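Local coordinates for prolyl oligopeptidase (Novosphingobium capsulatum, PDB 1YR2), which probably hydrolyses oligopeptides on the carboxyl side of proline, and less readily alanine, as a serine peptidase of the S9A family, at residues 44-50 with 59-63. Numbering follows the deposited sequence.
Sequences PQVPLVE and DPWRW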
loop_
_atom_site.group_PDB
_atom_site.type_symbol
_atom_site.label_atom_id
_atom_site.label_comp_id
_atom_site.label_asym_id
_atom_site.label_seq_id
_atom_site.Cartn_x
_atom_site.Cartn_y
_atom_site.Cartn_z
ATOM N N PRO A 44 -3.380 -39.523 -7.660
ATOM C CA PRO A 44 -2.502 -40.701 -7.539
ATOM C C PRO A 44 -1.200 -40.408 -6.775
ATOM O O PRO A 44 -0.646 -39.317 -6.899
ATOM C CB PRO A 44 -2.191 -41.064 -9.001
ATOM C CG PRO A 44 -3.371 -40.494 -9.795
ATOM C CD PRO A 44 -3.729 -39.251 -9.061
ATOM N N GLN A 45 -0.747 -41.361 -5.978
ATOM C CA GLN A 45 0.485 -41.212 -5.210
ATOM C C GLN A 45 1.606 -41.975 -5.889
ATOM O O GLN A 45 1.392 -43.070 -6.379
ATOM C CB GLN A 45 0.284 -41.764 -3.823
ATOM C CG GLN A 45 -0.695 -40.960 -3.067
ATOM C CD GLN A 45 -0.919 -41.468 -1.668
ATOM O OE1 GLN A 45 0.027 -41.709 -0.930
ATOM N NE2 GLN A 45 -2.179 -41.623 -1.289
ATOM N N VAL A 46 2.781 -41.372 -5.952
ATOM C CA VAL A 46 3.998 -42.067 -6.320
ATOM C C VAL A 46 4.752 -42.145 -4.994
ATOM O O VAL A 46 5.303 -41.146 -4.540
ATOM C CB VAL A 46 4.807 -41.280 -7.392
ATOM C CG1 VAL A 46 6.156 -41.974 -7.686
ATOM C CG2 VAL A 46 3.990 -41.101 -8.708
ATOM N N PRO A 47 4.728 -43.299 -4.331
ATOM C CA PRO A 47 5.319 -43.415 -2.997
ATOM C C PRO A 47 6.783 -42.952 -2.980
ATOM O O PRO A 47 7.543 -43.261 -3.898
ATOM C CB PRO A 47 5.197 -44.914 -2.697
ATOM C CG PRO A 47 4.007 -45.337 -3.452
ATOM C CD PRO A 47 4.056 -44.548 -4.745
ATOM N N LEU A 48 7.143 -42.157 -2.003
ATOM C CA LEU A 48 8.479 -41.605 -1.896
ATOM C C LEU A 48 8.697 -41.197 -0.446
ATOM O O LEU A 48 8.033 -40.307 0.047
ATOM C CB LEU A 48 8.654 -40.383 -2.812
ATOM C CG LEU A 48 9.956 -39.601 -2.650
ATOM C CD1 LEU A 48 11.169 -40.493 -3.007
ATOM C CD2 LEU A 48 9.933 -38.301 -3.456
ATOM N N VAL A 49 9.664 -41.833 0.207
ATOM C CA VAL A 49 10.049 -41.485 1.560
ATOM C C VAL A 49 11.551 -41.308 1.565
ATOM O O VAL A 49 12.273 -42.229 1.222
ATOM C CB VAL A 49 9.619 -42.567 2.586
ATOM C CG1 VAL A 49 10.065 -42.167 3.983
ATOM C CG2 VAL A 49 8.103 -42.745 2.585
ATOM N N GLU A 50 11.994 -40.157 2.035
ATOM C CA GLU A 50 13.390 -39.759 2.078
ATOM C C GLU A 50 13.829 -39.597 3.511
ATOM O O GLU A 50 13.025 -39.210 4.365
ATOM C CB GLU A 50 13.555 -38.403 1.398
ATOM C CG GLU A 50 13.257 -38.419 -0.103
ATOM C CD GLU A 50 13.307 -37.026 -0.718
ATOM O OE1 GLU A 50 12.994 -36.002 -0.044
ATOM O OE2 GLU A 50 13.659 -36.965 -1.904
ATOM N N ASP A 59 6.540 -37.761 0.618
ATOM C CA ASP A 59 6.183 -36.736 -0.365
ATOM C C ASP A 59 5.612 -37.419 -1.588
ATOM O O ASP A 59 6.248 -37.497 -2.634
ATOM C CB ASP A 59 7.427 -35.889 -0.677
ATOM C CG ASP A 59 7.130 -34.623 -1.451
ATOM O OD1 ASP A 59 5.971 -34.401 -1.861
ATOM O OD2 ASP A 59 8.034 -33.767 -1.658
ATOM N N PRO A 60 4.417 -37.964 -1.452
ATOM C CA PRO A 60 3.807 -38.758 -2.523
ATOM C C PRO A 60 3.308 -37.993 -3.737
ATOM O O PRO A 60 2.945 -38.643 -4.738
ATOM C CB PRO A 60 2.632 -39.454 -1.843
ATOM C CG PRO A 60 2.484 -38.836 -0.508
ATOM C CD PRO A 60 3.592 -37.917 -0.234
ATOM N N TRP A 61 3.264 -36.675 -3.642
ATOM C CA TRP A 61 2.726 -35.829 -4.717
ATOM C C TRP A 61 3.795 -34.913 -5.306
ATOM O O TRP A 61 3.500 -33.891 -5.926
ATOM C CB TRP A 61 1.497 -35.062 -4.237
ATOM C CG TRP A 61 0.345 -35.993 -3.891
ATOM C CD1 TRP A 61 -0.433 -36.677 -4.760
ATOM C CD2 TRP A 61 -0.100 -36.355 -2.578
ATOM N NE1 TRP A 61 -1.370 -37.422 -4.076
ATOM C CE2 TRP A 61 -1.174 -37.248 -2.729
ATOM C CE3 TRP A 61 0.325 -36.034 -1.296
ATOM C CZ2 TRP A 61 -1.847 -37.811 -1.638
ATOM C CZ3 TRP A 61 -0.346 -36.548 -0.231
ATOM C CH2 TRP A 61 -1.432 -37.457 -0.407
ATOM N N ARG A 62 5.054 -35.316 -5.186
ATOM C CA ARG A 62 6.116 -34.523 -5.769
ATOM C C ARG A 62 5.912 -34.310 -7.274
ATOM O O ARG A 62 6.332 -33.297 -7.817
ATOM C CB ARG A 62 7.480 -35.139 -5.539
ATOM C CG ARG A 62 8.579 -34.117 -5.799
ATOM C CD ARG A 62 9.928 -34.470 -5.243
ATOM N NE ARG A 62 9.949 -34.377 -3.799
ATOM C CZ ARG A 62 10.975 -34.774 -3.098
ATOM N NH1 ARG A 62 12.070 -35.259 -3.709
ATOM N NH2 ARG A 62 10.940 -34.710 -1.774
ATOM N N TRP A 63 5.268 -35.264 -7.934
ATOM C CA TRP A 63 4.976 -35.136 -9.378
ATOM C C TRP A 63 4.118 -33.905 -9.721
ATOM O O TRP A 63 4.183 -33.402 -10.849
ATOM C CB TRP A 63 4.364 -36.419 -9.933
ATOM C CG TRP A 63 3.001 -36.766 -9.363
ATOM C CD1 TRP A 63 2.743 -37.520 -8.272
ATOM C CD2 TRP A 63 1.728 -36.348 -9.874
ATOM N NE1 TRP A 63 1.389 -37.598 -8.054
ATOM C CE2 TRP A 63 0.741 -36.878 -9.029
ATOM C CE3 TRP A 63 1.324 -35.588 -10.970
ATOM C CZ2 TRP A 63 -0.627 -36.670 -9.249
ATOM C CZ3 TRP A 63 -0.041 -35.386 -11.190
ATOM C CH2 TRP A 63 -0.989 -35.915 -10.332
HETATM O O HOH W 1 6.559 -38.757 -5.101
#
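Segment 44-50 runs beside the type I turn from Asp-59 to Arg-62, joined to it by two backbone bonds and by a water that donates to both Val-46 O and Asp-59 O. Asp-59 N to Leu-48 O (3.0 Å) extends the antiparallel pairing of strands 49-52 and 55-58. At the turn the pairing shifts by one residue, where Val-46 N donates to Pro-60 O (3.0 Å). The indole NE1 of Trp-63 gives a bent bond to Pro-44 O (2.9 Å, 142°). Its CD1 packs on Val-46 CG2. Gln-45 CG meets Trp-61 CZ2 at 3.6 Å, while Pro-60 CG sits over one face of that indole, toward the rim. Trp-61 NE1 bonds to Ser-43 O.

Arg-62 reaches Glu-50 end-on, NH2 to OE1 (3.0 Å) and NH1 to OE2 (2.9 Å), the two flat groups turned 64° apart. Its chain bends at chi3 (-71°), and NE and NH2 both grip Asp-59 OD2. Leu-48 CD2 lies over the centre of the guanidinium, 3.6 Å above its plane. An alanine in place of Arg-62 would probably leave Glu-50 and Asp-59 without their shared cation and let the Glu-50 carboxylate, still bonded to His-52, move more freely.

The network fixes the guanidinium between two acids. Asp-59 OD1, hydrogen-bonded to Tyr-638 OH and salt-bridged to Lys-668 NZ, and Trp-61, packed on helix 664-675, tie this N-terminal hairpin to the hydrolase part.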